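PDB 7AKC: phenolpthiocerol synthesis type-I polyketide synthase ppsA from Mycobacterium bovis, which probably helps build the lipid core of phthiocerols and phenolphthiocerols by adding malonyl-CoA or methylmalonyl-CoA extender units, the chain here being its acyltransferase domain. Local coordinates for residues P127-R132 and A230-R235. Sequence-based numbering, arbitrary orientation.
Sequences PAEGLR and ADLTPR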
# COMPACT_ATOMS: atom_id res chain seq x y z
N PRO A 127 -2.67 18.67 1.47
CA PRO A 127 -1.98 18.05 2.61
C PRO A 127 -2.87 17.94 3.85
O PRO A 127 -2.80 16.95 4.57
CB PRO A 127 -0.80 18.98 2.87
CG PRO A 127 -0.58 19.69 1.60
CD PRO A 127 -1.93 19.86 0.99
N ALA A 128 -3.72 18.95 4.09
CA ALA A 128 -4.61 18.93 5.24
C ALA A 128 -5.67 17.84 5.06
O ALA A 128 -5.99 17.15 6.03
CB ALA A 128 -5.28 20.27 5.41
N GLU A 129 -6.21 17.68 3.84
CA GLU A 129 -7.20 16.65 3.53
C GLU A 129 -6.63 15.25 3.68
O GLU A 129 -7.32 14.38 4.19
CB GLU A 129 -7.81 16.84 2.13
CG GLU A 129 -8.99 17.79 2.11
CD GLU A 129 -9.47 18.22 0.73
OE1 GLU A 129 -8.80 17.88 -0.27
OE2 GLU A 129 -10.50 18.93 0.66
N GLY A 130 -5.37 15.07 3.30
CA GLY A 130 -4.67 13.80 3.43
C GLY A 130 -4.51 13.45 4.90
O GLY A 130 -4.83 12.34 5.32
N LEU A 131 -4.08 14.44 5.71
CA LEU A 131 -3.95 14.25 7.15
C LEU A 131 -5.29 13.98 7.81
O LEU A 131 -5.34 13.26 8.80
CB LEU A 131 -3.30 15.47 7.82
CG LEU A 131 -1.87 15.81 7.39
CD1 LEU A 131 -1.36 17.01 8.11
CD2 LEU A 131 -0.94 14.64 7.59
N ARG A 132 -6.38 14.53 7.26
CA ARG A 132 -7.72 14.33 7.80
C ARG A 132 -8.17 12.91 7.49
O ARG A 132 -8.69 12.23 8.37
CB ARG A 132 -8.69 15.32 7.19
CG ARG A 132 -10.03 15.38 7.92
CD ARG A 132 -11.09 15.78 6.91
NE ARG A 132 -12.45 15.56 7.40
CZ ARG A 132 -13.54 15.80 6.69
NH1 ARG A 132 -14.74 15.60 7.21
NH2 ARG A 132 -13.44 16.25 5.44
N ALA A 230 -17.57 12.56 4.28
CA ALA A 230 -18.57 12.98 3.28
C ALA A 230 -18.25 14.28 2.55
O ALA A 230 -18.40 14.33 1.32
CB ALA A 230 -19.94 13.08 3.92
N ASP A 231 -17.73 15.28 3.26
CA ASP A 231 -17.44 16.57 2.63
C ASP A 231 -16.05 16.67 1.99
O ASP A 231 -15.62 17.79 1.71
CB ASP A 231 -17.67 17.74 3.58
CG ASP A 231 -16.76 17.77 4.79
OD1 ASP A 231 -16.23 16.71 5.15
OD2 ASP A 231 -16.58 18.86 5.37
N LEU A 232 -15.38 15.54 1.70
CA LEU A 232 -14.08 15.61 1.02
C LEU A 232 -14.29 16.14 -0.38
O LEU A 232 -15.22 15.71 -1.05
CB LEU A 232 -13.42 14.23 0.89
CG LEU A 232 -12.44 13.84 1.97
CD1 LEU A 232 -11.72 12.57 1.57
CD2 LEU A 232 -11.42 14.93 2.25
N THR A 233 -13.44 17.07 -0.82
CA THR A 233 -13.55 17.62 -2.16
C THR A 233 -12.31 17.32 -2.97
O THR A 233 -11.48 18.22 -3.21
CB THR A 233 -13.87 19.12 -2.15
OG1 THR A 233 -12.81 19.86 -1.56
CG2 THR A 233 -15.20 19.44 -1.47
N PRO A 234 -12.19 16.07 -3.46
CA PRO A 234 -11.03 15.74 -4.27
C PRO A 234 -11.08 16.44 -5.61
O PRO A 234 -12.14 16.79 -6.13
CB PRO A 234 -11.15 14.22 -4.45
CG PRO A 234 -12.60 13.95 -4.35
CD PRO A 234 -13.11 14.93 -3.33
N ARG A 235 -9.91 16.63 -6.18
CA ARG A 235 -9.77 17.27 -7.48
C ARG A 235 -9.11 16.28 -8.46
O ARG A 235 -8.65 15.22 -8.07
CB ARG A 235 -8.88 18.50 -7.32
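One carboxylate oxygen, Asp231 OD1, is gripped by both terminal nitrogens of Arg132, at 2.8 Å from NH1 and 2.8 Å from NH2. The approach is end-on: OD1 sits at the guanidinium edge, close to its plane, while the carboxylate itself stands 88° to that plane. NH1 meets the syn lone pair of OD1, whereas NH2 comes from above the carboxylate plane, and the N-H...O angles of 144° and 140° show both bonds bent, as sharing one acceptor requires. Arg132 spans the gap because its CG is anti to the backbone N and the chain runs extended to NE. One turn earlier on helix 127-141, Glu129 also reaches across, its OE2 taking a weak hydrogen bond from Thr233 OG1 at 3.3 Å. The buried Leu232 packs its CD2 against both helix side chains, 3.8 Å from Glu129 CG and 4.0 Å from Arg132 NH2. The loop linking helix 222-228 to strand 240-242 is thus laid along the start of helix 127-141 at the acyltransferase surface, and further on Arg235 bonds by its backbone to Ala124. With two donors on one oxygen, the ion pair probably favours ionised Asp231 and fixes the guanidinium's rotation.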